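Local coordinates for protein ATP-dependent 6-phosphofructokinase isozyme 2 (PDB 3CQD) that catalyses the ATP-dependent, magnesium-requiring phosphorylation of fructose 6-phosphate to fructose 1,6-bisphosphate in glycolysis, working as a homodimer of the PfkB (ribokinase-like) family, at residues S54-F59 / P79-E84; G101-F106 / S250-G255; A208-V213 / L231-E236; C163-S168 / E182-N187. All coordinates share one frame; numbering follows the deposited sequence.

Contact 1. Residues S54-F59 / P79-E84; sequences SATAIF and PVATVE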
# COMPACT_ATOMS: atom_id res chain seq x y z
N SER B 54 11.58 37.82 10.47
CA SER B 54 10.84 37.60 11.69
C SER B 54 9.37 37.83 11.44
O SER B 54 8.96 38.90 10.96
CB SER B 54 11.32 38.51 12.83
OG SER B 54 10.82 38.01 14.07
N ALA B 55 8.58 36.82 11.75
CA ALA B 55 7.14 36.95 11.69
C ALA B 55 6.58 36.42 12.98
O ALA B 55 7.04 35.38 13.48
CB ALA B 55 6.58 36.18 10.52
N THR B 56 5.60 37.14 13.52
CA THR B 56 4.93 36.74 14.74
C THR B 56 3.74 35.89 14.39
O THR B 56 2.85 36.33 13.67
CB THR B 56 4.51 37.98 15.57
OG1 THR B 56 5.69 38.69 15.95
CG2 THR B 56 3.74 37.57 16.83
N ALA B 57 3.75 34.66 14.88
CA ALA B 57 2.67 33.72 14.67
C ALA B 57 1.59 33.91 15.71
O ALA B 57 1.83 33.73 16.91
CB ALA B 57 3.20 32.28 14.70
N ILE B 58 0.40 34.29 15.23
CA ILE B 58 -0.80 34.43 16.04
C ILE B 58 -1.65 33.17 15.89
O ILE B 58 -1.94 32.73 14.77
CB ILE B 58 -1.62 35.72 15.65
CG1 ILE B 58 -0.73 36.98 15.73
CG2 ILE B 58 -2.87 35.88 16.55
CD1 ILE B 58 -1.27 38.19 15.00
N PHE B 59 -2.04 32.60 17.01
CA PHE B 59 -2.81 31.38 16.97
C PHE B 59 -3.40 31.05 18.33
O PHE B 59 -2.88 31.49 19.38
CB PHE B 59 -1.97 30.21 16.44
CG PHE B 59 -0.74 29.95 17.22
CD1 PHE B 59 0.42 30.67 16.96
CD2 PHE B 59 -0.73 28.99 18.22
CE1 PHE B 59 1.57 30.42 17.68
CE2 PHE B 59 0.42 28.73 18.93
CZ PHE B 59 1.57 29.44 18.67
N PRO B 79 8.63 34.44 17.08
CA PRO B 79 7.74 35.16 17.99
C PRO B 79 6.29 34.73 17.84
O PRO B 79 5.84 34.32 16.75
CB PRO B 79 7.94 36.64 17.62
CG PRO B 79 8.58 36.63 16.30
CD PRO B 79 9.29 35.33 16.12
N VAL B 80 5.56 34.82 18.94
CA VAL B 80 4.28 34.18 19.11
C VAL B 80 3.32 35.17 19.79
O VAL B 80 3.74 35.99 20.61
CB VAL B 80 4.52 32.85 19.89
CG1 VAL B 80 3.64 32.66 21.14
CG2 VAL B 80 4.59 31.65 18.95
N ALA B 81 2.05 35.12 19.41
CA ALA B 81 1.02 35.84 20.14
C ALA B 81 -0.16 34.90 20.18
O ALA B 81 -0.88 34.73 19.18
CB ALA B 81 0.65 37.16 19.46
N THR B 82 -0.32 34.25 21.32
CA THR B 82 -1.29 33.18 21.48
C THR B 82 -2.51 33.66 22.25
O THR B 82 -2.42 34.60 23.07
CB THR B 82 -0.69 31.91 22.17
OG1 THR B 82 -0.18 32.25 23.47
CG2 THR B 82 0.43 31.34 21.34
N VAL B 83 -3.65 33.06 21.95
CA VAL B 83 -4.78 33.16 22.85
C VAL B 83 -5.06 31.76 23.36
O VAL B 83 -5.09 30.78 22.60
CB VAL B 83 -6.02 33.84 22.22
CG1 VAL B 83 -5.61 35.01 21.31
CG2 VAL B 83 -6.90 32.86 21.51
N GLU B 84 -5.22 31.68 24.68
CA GLU B 84 -5.45 30.40 25.31
C GLU B 84 -6.83 29.95 24.87
O GLU B 84 -7.77 30.74 24.87
CB GLU B 84 -5.35 30.50 26.83
CG GLU B 84 -4.75 29.26 27.47
CD GLU B 84 -5.12 29.09 28.94
OE1 GLU B 84 -5.10 30.09 29.70
OE2 GLU B 84 -5.42 27.94 29.34
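The F59 ring meets T82 and V80 because its CG stands between the backbone N and the carbonyl carbon (chi1 58°), which leans the ring over the neighbouring strand. T82 turns CG2 opposite its own carbonyl carbon and sets this methyl over one ring face, 3.8 Å from the F59 centroid and 25° off the normal, a CH-pi contact displaced toward the rim. V80 CG2 comes instead to the ring edge, 3.5 Å from F59 CE1. On the other face of the sheet, I58 CG1 lies 4.0 Å from A81 CB. T56 OG1 rests against the P79 ring, 3.5 Å from P79 CB. The backbones run parallel, 8° apart, joined by four hydrogen bonds: A57 N to P79 O (2.8 Å), A81 N to A57 O, F59 N to A81 O and V83 N to F59 O. With an alanine at F59, a gap would probably open beside V80 and T82, whose methyls would lose the ring they pack on. L69 and L73 of helix 63-75 also touch the ring, as expected for the beta-alpha-beta crossover of strand 55-61, helix 63-75 and strand 80-84 in the ribokinase-like fold.

Contact 2. Residues G101-F106 / S250-G255; sequences GEQYRF and STVGAG. With ATP (adenosine-5'-triphosphate), chain I; ATP (adenosine-5'-triphosphate), chain G.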
# COMPACT_ATOMS: atom_id res chain seq x y z
N GLY B 101 10.52 4.15 2.91
CA GLY B 101 10.98 5.54 2.91
C GLY B 101 9.85 6.52 2.69
O GLY B 101 10.09 7.72 2.45
N GLU B 102 8.62 6.03 2.76
CA GLU B 102 7.46 6.87 2.48
C GLU B 102 6.95 7.53 3.76
O GLU B 102 7.16 7.04 4.86
CB GLU B 102 6.34 6.03 1.85
CG GLU B 102 6.60 5.55 0.42
CD GLU B 102 5.49 4.65 -0.09
OE1 GLU B 102 5.41 4.40 -1.31
OE2 GLU B 102 4.67 4.17 0.74
N GLN B 103 6.28 8.66 3.59
CA GLN B 103 5.71 9.38 4.71
C GLN B 103 4.22 9.54 4.47
O GLN B 103 3.75 9.78 3.34
CB GLN B 103 6.40 10.74 4.92
CG GLN B 103 6.38 11.60 3.69
CD GLN B 103 7.20 12.88 3.79
OE1 GLN B 103 7.47 13.53 2.78
NE2 GLN B 103 7.59 13.26 5.02
N TYR B 104 3.46 9.31 5.50
CA TYR B 104 2.05 9.46 5.44
C TYR B 104 1.65 10.63 6.30
O TYR B 104 2.21 10.83 7.29
CB TYR B 104 1.36 8.15 5.80
CG TYR B 104 1.61 7.04 4.81
CD1 TYR B 104 2.75 6.30 4.84
CD2 TYR B 104 0.69 6.75 3.85
CE1 TYR B 104 2.95 5.32 3.93
CE2 TYR B 104 0.88 5.82 2.97
CZ TYR B 104 2.00 5.08 3.00
OH TYR B 104 2.14 4.11 2.10
N ARG B 105 0.72 11.42 5.86
CA ARG B 105 0.28 12.52 6.65
C ARG B 105 -1.20 12.48 6.84
O ARG B 105 -1.91 12.43 5.90
CB ARG B 105 0.74 13.85 6.09
CG ARG B 105 2.18 13.98 5.78
CD ARG B 105 2.36 14.60 4.43
NE ARG B 105 2.28 16.00 4.57
CZ ARG B 105 2.26 16.91 3.62
NH1 ARG B 105 2.32 16.64 2.36
NH2 ARG B 105 2.20 18.12 4.00
N PHE B 106 -1.59 12.40 8.08
CA PHE B 106 -2.95 12.32 8.50
C PHE B 106 -3.37 13.67 9.10
O PHE B 106 -2.97 14.02 10.18
CB PHE B 106 -3.22 11.13 9.43
CG PHE B 106 -2.82 9.81 8.85
CD1 PHE B 106 -1.62 9.24 9.15
CD2 PHE B 106 -3.61 9.17 7.94
CE1 PHE B 106 -1.25 8.08 8.58
CE2 PHE B 106 -3.21 8.00 7.38
CZ PHE B 106 -2.05 7.47 7.69
N SER B 250 10.54 15.28 -0.71
CA SER B 250 9.40 15.50 0.15
C SER B 250 8.66 16.73 -0.33
O SER B 250 9.21 17.53 -1.08
CB SER B 250 9.86 15.66 1.61
OG SER B 250 8.77 15.94 2.48
N THR B 251 7.41 16.88 0.06
CA THR B 251 6.64 18.05 -0.29
C THR B 251 6.15 18.74 0.96
O THR B 251 5.49 19.77 0.89
CB THR B 251 5.41 17.69 -1.15
OG1 THR B 251 4.59 16.76 -0.42
CG2 THR B 251 5.85 17.07 -2.47
N VAL B 252 6.46 18.16 2.12
CA VAL B 252 6.03 18.75 3.38
C VAL B 252 6.65 20.13 3.55
O VAL B 252 7.86 20.31 3.45
CB VAL B 252 6.36 17.85 4.57
CG1 VAL B 252 5.75 18.42 5.84
CG2 VAL B 252 5.84 16.42 4.31
N GLY B 253 5.78 21.11 3.79
CA GLY B 253 6.21 22.46 4.07
C GLY B 253 6.54 23.29 2.86
O GLY B 253 6.96 24.43 3.00
N ALA B 254 6.37 22.72 1.67
CA ALA B 254 6.62 23.42 0.42
C ALA B 254 5.80 24.72 0.34
O ALA B 254 6.34 25.80 0.08
CB ALA B 254 6.34 22.52 -0.77
N GLY B 255 4.49 24.58 0.52
CA GLY B 255 3.56 25.70 0.32
C GLY B 255 3.78 26.80 1.34
O GLY B 255 3.80 27.97 1.01
PG ATP I . 1.53 22.40 0.57
O1G ATP I . 0.42 23.26 1.10
O2G ATP I . 2.78 22.42 1.42
O3G ATP I . 1.04 21.06 0.15
PB ATP I . 1.09 23.63 -1.93
O1B ATP I . 0.33 22.50 -2.53
O2B ATP I . 0.24 24.76 -1.34
O3B ATP I . 2.05 23.10 -0.77
PA ATP I . 3.08 23.48 -4.02
O1A ATP I . 2.94 22.00 -3.96
O2A ATP I . 2.85 24.14 -5.34
O3A ATP I . 2.14 24.26 -2.95
O5' ATP I . 4.49 23.89 -3.39
C5' ATP I . 4.90 25.25 -3.23
C4' ATP I . 6.24 25.33 -3.97
O4' ATP I . 7.08 24.28 -3.48
C3' ATP I . 6.19 25.05 -5.47
O3' ATP I . 5.75 26.14 -6.28
C2' ATP I . 7.62 24.66 -5.74
O2' ATP I . 8.52 25.77 -5.73
C1' ATP I . 7.97 23.85 -4.50
N9 ATP I . 7.69 22.44 -4.78
C8 ATP I . 6.60 21.76 -4.40
N7 ATP I . 6.63 20.50 -4.83
C5 ATP I . 7.77 20.35 -5.49
C6 ATP I . 8.41 19.25 -6.20
N6 ATP I . 7.79 18.04 -6.24
N1 ATP I . 9.61 19.50 -6.74
C2 ATP I . 10.21 20.71 -6.69
N3 ATP I . 9.67 21.77 -6.08
C4 ATP I . 8.48 21.63 -5.46
PG ATP G . -2.97 20.27 -0.89
O1G ATP G . -3.66 20.65 0.38
O2G ATP G . -3.91 20.27 -2.06
O3G ATP G . -1.64 20.95 -1.11
PB ATP G . -1.37 17.84 -1.13
O1B ATP G . -0.09 18.63 -1.05
O2B ATP G . -1.54 16.58 -0.36
O3B ATP G . -2.63 18.73 -0.63
PA ATP G . -2.72 16.49 -3.36
O1A ATP G . -3.81 16.07 -2.39
O2A ATP G . -3.12 16.97 -4.73
O3A ATP G . -1.71 17.60 -2.70
O5' ATP G . -1.71 15.27 -3.54
C5' ATP G . -2.17 13.99 -3.97
C4' ATP G . -0.92 13.29 -4.48
O4' ATP G . -0.40 14.06 -5.57
C3' ATP G . 0.19 13.30 -3.44
O3' ATP G . 0.16 12.11 -2.68
C2' ATP G . 1.45 13.40 -4.26
O2' ATP G . 1.90 12.11 -4.68
C1' ATP G . 1.01 14.19 -5.46
N9 ATP G . 1.43 15.60 -5.20
C8 ATP G . 0.70 16.61 -4.67
N7 ATP G . 1.45 17.75 -4.56
C5 ATP G . 2.68 17.46 -5.02
C6 ATP G . 3.96 18.17 -5.21
N6 ATP G . 4.08 19.46 -4.86
N1 ATP G . 5.01 17.49 -5.73
C2 ATP G . 4.92 16.19 -6.08
N3 ATP G . 3.79 15.48 -5.94
C4 ATP G . 2.66 16.05 -5.44
O HOH W 1 2.94 20.53 3.44
O HOH W 2 2.75 19.22 0.54
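R105 lays its guanidinium over the V252 side chain, whose CG2 sits 3.6 Å above the plane, over its centre. This joins the small mixed sheet of the ribokinase-like fold, through its strand 102-107, to the turn that leads into helix 254-267 at the ATP site. The two side chains come from opposite directions, and R105 reaches the methyl through bends at chi2 and chi3, the latter 83°. Its polar rim is used separately: NH1 is hydrogen-bonded to the carbonyl O of E25 of the second subunit and, at the edge and in plane, to a water 3.2 Å from NH1. That water also lies 2.8 Å from T251 O and may donate to it, while another accepts from G253 N and donates to O2G of one ATP, linking the turn to the gamma-phosphate. Beyond R105, the Q103 side chain crosses V252 obliquely and ends near S250. S250 OG accepts from V252 N at 3.2 Å, closing an ST turn, and a type II turn from T251 to A254 overlaps it, with G253 at the N-cap at a positive phi of 82°. S250 and V252 both belong to the potassium site. T251 CG2 lies 3.4 Å from N1 of the second ATP. At the helix start, G255 N donates to O2G of the first ATP at 2.9 Å, with an N-H...O angle of 157°.

Contact 3. Residues A208-V213 / L231-E236; sequences AAQEIV and LGVDSE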
# COMPACT_ATOMS: atom_id res chain seq x y z
N ALA B 208 -7.38 31.91 -15.01
CA ALA B 208 -8.04 31.81 -13.71
C ALA B 208 -7.40 32.78 -12.72
O ALA B 208 -8.10 33.47 -12.00
CB ALA B 208 -7.99 30.37 -13.17
N ALA B 209 -6.07 32.80 -12.68
CA ALA B 209 -5.32 33.73 -11.84
C ALA B 209 -5.59 35.17 -12.24
O ALA B 209 -5.79 36.03 -11.38
CB ALA B 209 -3.83 33.44 -11.91
N GLN B 210 -5.59 35.43 -13.54
CA GLN B 210 -5.85 36.79 -14.02
C GLN B 210 -7.26 37.20 -13.66
O GLN B 210 -7.49 38.35 -13.29
CB GLN B 210 -5.63 36.91 -15.52
CG GLN B 210 -4.20 36.94 -15.96
CD GLN B 210 -4.08 36.98 -17.46
OE1 GLN B 210 -4.68 36.17 -18.17
NE2 GLN B 210 -3.30 37.94 -17.97
N GLU B 211 -8.19 36.25 -13.71
CA GLU B 211 -9.60 36.48 -13.34
C GLU B 211 -9.68 36.97 -11.88
O GLU B 211 -10.38 37.94 -11.57
CB GLU B 211 -10.44 35.21 -13.57
CG GLU B 211 -11.95 35.33 -13.28
CD GLU B 211 -12.67 33.97 -13.22
OE1 GLU B 211 -12.50 33.14 -14.15
OE2 GLU B 211 -13.39 33.71 -12.24
N ILE B 212 -8.95 36.32 -11.00
CA ILE B 212 -8.96 36.69 -9.59
C ILE B 212 -8.40 38.09 -9.34
O ILE B 212 -9.00 38.89 -8.61
CB ILE B 212 -8.22 35.66 -8.75
CG1 ILE B 212 -9.00 34.34 -8.76
CG2 ILE B 212 -8.04 36.15 -7.29
CD1 ILE B 212 -8.14 33.20 -8.35
N VAL B 213 -7.27 38.41 -9.96
CA VAL B 213 -6.75 39.77 -9.83
C VAL B 213 -7.61 40.82 -10.52
O VAL B 213 -7.80 41.91 -9.97
CB VAL B 213 -5.19 39.94 -10.08
CG1 VAL B 213 -4.49 38.62 -10.38
CG2 VAL B 213 -4.86 41.07 -11.04
N LEU B 231 3.12 30.10 -10.96
CA LEU B 231 2.76 31.17 -11.86
C LEU B 231 2.21 32.32 -11.06
O LEU B 231 1.17 32.23 -10.40
CB LEU B 231 1.76 30.73 -12.93
CG LEU B 231 1.35 31.94 -13.78
CD1 LEU B 231 2.39 32.24 -14.88
CD2 LEU B 231 -0.03 31.72 -14.35
N GLY B 232 2.95 33.42 -11.11
CA GLY B 232 2.55 34.62 -10.40
C GLY B 232 1.90 35.57 -11.37
O GLY B 232 2.39 35.77 -12.48
N VAL B 233 0.82 36.17 -10.91
CA VAL B 233 0.00 37.01 -11.73
C VAL B 233 -0.34 38.29 -10.99
O VAL B 233 -0.80 38.28 -9.85
CB VAL B 233 -1.26 36.26 -12.22
CG1 VAL B 233 -2.30 37.21 -12.75
CG2 VAL B 233 -0.88 35.28 -13.33
N ASP B 234 -0.06 39.38 -11.71
CA ASP B 234 -0.31 40.75 -11.37
C ASP B 234 -1.33 41.34 -12.29
O ASP B 234 -1.74 40.71 -13.24
CB ASP B 234 0.97 41.58 -11.63
CG ASP B 234 1.56 41.96 -10.38
OD1 ASP B 234 0.85 41.67 -9.39
OD2 ASP B 234 2.67 42.47 -10.36
N SER B 235 -1.69 42.59 -12.03
CA SER B 235 -2.46 43.35 -13.00
C SER B 235 -1.61 43.65 -14.24
O SER B 235 -2.15 44.00 -15.29
CB SER B 235 -3.00 44.64 -12.39
OG SER B 235 -1.94 45.52 -12.12
N GLU B 236 -0.30 43.48 -14.12
CA GLU B 236 0.61 43.82 -15.21
C GLU B 236 1.47 42.67 -15.71
O GLU B 236 2.00 42.76 -16.81
CB GLU B 236 1.50 45.01 -14.82
CG GLU B 236 0.73 46.33 -14.77
CD GLU B 236 1.55 47.47 -14.25
OE1 GLU B 236 2.79 47.37 -14.26
OE2 GLU B 236 0.96 48.49 -13.83
O HOH W 3 -1.93 39.86 -15.70
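Helix 208-213 runs roughly along strand 231-233, crossing at -28°, their axes 8.6 Å apart at closest approach, so that A209 and V213, one helical turn apart, both direct their side chains at the strand. V233 is the residue between them. Its CG2, opposite its carbonyl carbon, lies 3.8 Å from A209 CB, while CG1, trans to the backbone N (chi1 164°), turns to V213 and Q210. V213 CG1 is 3.5 Å from V233 CG1, the two side chains crossing at a slant. Its other methyl, CG2, rests on the D234-S235 backbone, 3.7 Å from S235 N. The aliphatic part of Q210 passes V233 at about a right angle, with CG 3.7 Å from V233 CG1. Farther out, a water accepts from Q210 NE2 and donates to D234 O at 2.6 Å, bridging helix and loop, while Q210 OE1 is taken by R206. With an alanine at V213, both methyls are gone: V233 CG1 would probably lose one of its two helix neighbours, keeping Q210, and a gap would probably open over the D234-S235 backbone. V221 of strand 221-224 continues the apolar layer, touching A209, I212 and V213. Helix 204-214 thus packs on strands 221-224 and 230-233 of a three-stranded antiparallel sheet, an alpha/beta layer within the PfkB-type kinase fold.

Contact 4. Residues C163-S168 / E182-N187; sequences CIVDSS and ELVKPN. With ATP (adenosine-5'-triphosphate), chain I; ATP (adenosine-5'-triphosphate), chain G.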
# COMPACT_ATOMS: atom_id res chain seq x y z
N CYS B 163 -2.92 41.99 3.88
CA CYS B 163 -3.32 40.60 4.09
C CYS B 163 -2.91 39.68 2.96
O CYS B 163 -3.19 39.93 1.79
CB CYS B 163 -4.82 40.51 4.34
SG CYS B 163 -5.32 41.16 5.92
N ILE B 164 -2.25 38.59 3.36
CA ILE B 164 -1.83 37.53 2.47
C ILE B 164 -2.58 36.29 2.91
O ILE B 164 -2.67 36.01 4.11
CB ILE B 164 -0.31 37.32 2.52
CG1 ILE B 164 0.41 38.56 1.98
CG2 ILE B 164 0.11 36.03 1.75
CD1 ILE B 164 1.90 38.48 2.07
N VAL B 165 -3.16 35.59 1.94
CA VAL B 165 -4.03 34.46 2.22
C VAL B 165 -3.49 33.17 1.59
O VAL B 165 -3.07 33.14 0.42
CB VAL B 165 -5.48 34.74 1.77
CG1 VAL B 165 -6.35 33.49 1.89
CG2 VAL B 165 -6.08 35.89 2.60
N ASP B 166 -3.49 32.11 2.38
CA ASP B 166 -3.23 30.78 1.90
C ASP B 166 -4.20 29.84 2.58
O ASP B 166 -4.04 29.52 3.74
CB ASP B 166 -1.79 30.33 2.18
CG ASP B 166 -1.47 29.01 1.51
OD1 ASP B 166 -0.30 28.58 1.59
OD2 ASP B 166 -2.38 28.38 0.92
N SER B 167 -5.20 29.42 1.83
CA SER B 167 -6.21 28.56 2.40
C SER B 167 -6.85 27.74 1.29
O SER B 167 -6.37 27.73 0.16
CB SER B 167 -7.26 29.37 3.18
OG SER B 167 -7.99 28.52 4.05
N SER B 168 -7.90 27.01 1.64
CA SER B 168 -8.64 26.25 0.66
C SER B 168 -10.12 26.36 0.91
O SER B 168 -10.57 26.91 1.93
CB SER B 168 -8.21 24.77 0.68
OG SER B 168 -8.35 24.25 1.99
N GLU B 182 -3.64 41.12 -0.64
CA GLU B 182 -2.36 41.49 -1.23
C GLU B 182 -1.82 40.35 -2.08
O GLU B 182 -1.28 40.58 -3.17
CB GLU B 182 -1.35 41.84 -0.14
CG GLU B 182 -1.66 43.14 0.57
CD GLU B 182 -1.10 44.37 -0.12
OE1 GLU B 182 -1.39 45.48 0.38
OE2 GLU B 182 -0.40 44.25 -1.15
N LEU B 183 -1.93 39.13 -1.55
CA LEU B 183 -1.36 37.97 -2.21
C LEU B 183 -2.13 36.75 -1.75
O LEU B 183 -2.44 36.60 -0.58
CB LEU B 183 0.14 37.86 -1.87
CG LEU B 183 1.15 36.82 -2.42
CD1 LEU B 183 1.26 35.61 -1.54
CD2 LEU B 183 0.92 36.43 -3.87
N VAL B 184 -2.48 35.90 -2.70
CA VAL B 184 -3.04 34.61 -2.38
C VAL B 184 -2.19 33.60 -3.14
O VAL B 184 -1.68 33.91 -4.25
CB VAL B 184 -4.54 34.54 -2.74
CG1 VAL B 184 -4.75 34.70 -4.24
CG2 VAL B 184 -5.16 33.27 -2.24
N LYS B 185 -1.97 32.44 -2.51
CA LYS B 185 -1.20 31.37 -3.13
C LYS B 185 -2.02 30.10 -3.16
O LYS B 185 -1.80 29.20 -2.35
CB LYS B 185 0.13 31.09 -2.40
CG LYS B 185 1.02 30.08 -3.18
CD LYS B 185 1.87 29.19 -2.26
CE LYS B 185 1.10 28.08 -1.55
NZ LYS B 185 0.11 27.33 -2.41
N PRO B 186 -2.97 30.01 -4.10
CA PRO B 186 -3.63 28.74 -4.24
C PRO B 186 -2.65 27.84 -4.98
O PRO B 186 -1.86 28.31 -5.80
CB PRO B 186 -4.83 29.05 -5.13
CG PRO B 186 -4.39 30.24 -5.96
CD PRO B 186 -3.45 31.01 -5.09
N ASN B 187 -2.69 26.55 -4.67
CA ASN B 187 -2.05 25.59 -5.56
C ASN B 187 -3.08 25.32 -6.66
O ASN B 187 -4.11 26.00 -6.73
CB ASN B 187 -1.60 24.33 -4.80
CG ASN B 187 -2.77 23.54 -4.24
OD1 ASN B 187 -3.93 23.79 -4.57
ND2 ASN B 187 -2.46 22.60 -3.37
PG ATP I . 1.53 22.40 0.57
O1G ATP I . 0.42 23.26 1.10
O2G ATP I . 2.78 22.42 1.42
O3G ATP I . 1.04 21.06 0.15
PB ATP I . 1.09 23.63 -1.93
O1B ATP I . 0.33 22.50 -2.53
O2B ATP I . 0.24 24.76 -1.34
O3B ATP I . 2.05 23.10 -0.77
PA ATP I . 3.08 23.48 -4.02
O1A ATP I . 2.94 22.00 -3.96
O2A ATP I . 2.85 24.14 -5.34
O3A ATP I . 2.14 24.26 -2.95
O5' ATP I . 4.49 23.89 -3.39
C5' ATP I . 4.90 25.25 -3.23
C4' ATP I . 6.24 25.33 -3.97
O4' ATP I . 7.08 24.28 -3.48
C3' ATP I . 6.19 25.05 -5.47
O3' ATP I . 5.75 26.14 -6.28
C2' ATP I . 7.62 24.66 -5.74
O2' ATP I . 8.52 25.77 -5.73
C1' ATP I . 7.97 23.85 -4.50
N9 ATP I . 7.69 22.44 -4.78
C8 ATP I . 6.60 21.76 -4.40
N7 ATP I . 6.63 20.50 -4.83
C5 ATP I . 7.77 20.35 -5.49
C6 ATP I . 8.41 19.25 -6.20
N6 ATP I . 7.79 18.04 -6.24
N1 ATP I . 9.61 19.50 -6.74
C2 ATP I . 10.21 20.71 -6.69
N3 ATP I . 9.67 21.77 -6.08
C4 ATP I . 8.48 21.63 -5.46
PG ATP G . -2.97 20.27 -0.89
O1G ATP G . -3.66 20.65 0.38
O2G ATP G . -3.91 20.27 -2.06
O3G ATP G . -1.64 20.95 -1.11
PB ATP G . -1.37 17.84 -1.13
O1B ATP G . -0.09 18.63 -1.05
O2B ATP G . -1.54 16.58 -0.36
O3B ATP G . -2.63 18.73 -0.63
PA ATP G . -2.72 16.49 -3.36
O1A ATP G . -3.81 16.07 -2.39
O2A ATP G . -3.12 16.97 -4.73
O3A ATP G . -1.71 17.60 -2.70
O5' ATP G . -1.71 15.27 -3.54
C5' ATP G . -2.17 13.99 -3.97
C4' ATP G . -0.92 13.29 -4.48
O4' ATP G . -0.40 14.06 -5.57
C3' ATP G . 0.19 13.30 -3.44
O3' ATP G . 0.16 12.11 -2.68
C2' ATP G . 1.45 13.40 -4.26
O2' ATP G . 1.90 12.11 -4.68
C1' ATP G . 1.01 14.19 -5.46
N9 ATP G . 1.43 15.60 -5.20
C8 ATP G . 0.70 16.61 -4.67
N7 ATP G . 1.45 17.75 -4.56
C5 ATP G . 2.68 17.46 -5.02
C6 ATP G . 3.96 18.17 -5.21
N6 ATP G . 4.08 19.46 -4.86
N1 ATP G . 5.01 17.49 -5.73
C2 ATP G . 4.92 16.19 -6.08
N3 ATP G . 3.79 15.48 -5.94
C4 ATP G . 2.66 16.05 -5.44
O HOH W 4 -1.77 26.48 -0.43
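The ATP site of this kinase lies at the carboxyl ends of these strands: strands 162-166 and 183-184, joined through helix 169-178 in a beta-alpha-beta crossover, form one edge of the central parallel sheet and lead into residues that hold nucleotide phosphates. Pairing is parallel, the end-to-end directions differing by 6°. V165 uses both its backbone groups, N donating to L183 O (2.8 Å, N-H...O 167°) and O accepting from K185 N, while E182 N donates to C163 O. One face carries I164 and L183, whose CG2 and CD1 meet at 3.5 Å; the other carries V165 and V184, looser at 4.3 Å between V165 CB and V184 CG2. E182 turns its carboxylate away to salt bridges with R220 and R162. Where the strands end, D166 and K185 lie side by side. K185 bends at chi2, chi3 and chi4, bringing CE to 3.5 Å from D166 OD1. The charged atoms stay beyond salt-bridge distance, and a water accepts from K185 NZ at 2.9 Å. K185 NZ donates to O2B of one ATP at 2.8 Å and is also held by S224. N187 OD1 caps E190 N of the following helix, while its ND2 donates to O1B of the same ATP at 2.9 Å and to O2G of the second.

Contacts 1 and 4 lie on the same parallel sheet, at its two outermost strand pairs, and both are parallel beta-alpha-beta pairings. Contact 4 is fully buried and about 8 Å from the chain centre, whereas contact 1 is partly exposed, about 14 Å out, and largely apolar in its side chains. Contact 3 is also partly exposed, but its helix and strand meet through aliphatic contacts with no direct hydrogen bond. Contact 2 is buried and rests on a methyl against a guanidinium, with its polar links made through water, ATP and the second subunit. Contacts 2 and 4 share both ATP molecules and touch directly, G255 O lying 3.7 Å from K185 CE, although their centres are about 20 Å apart.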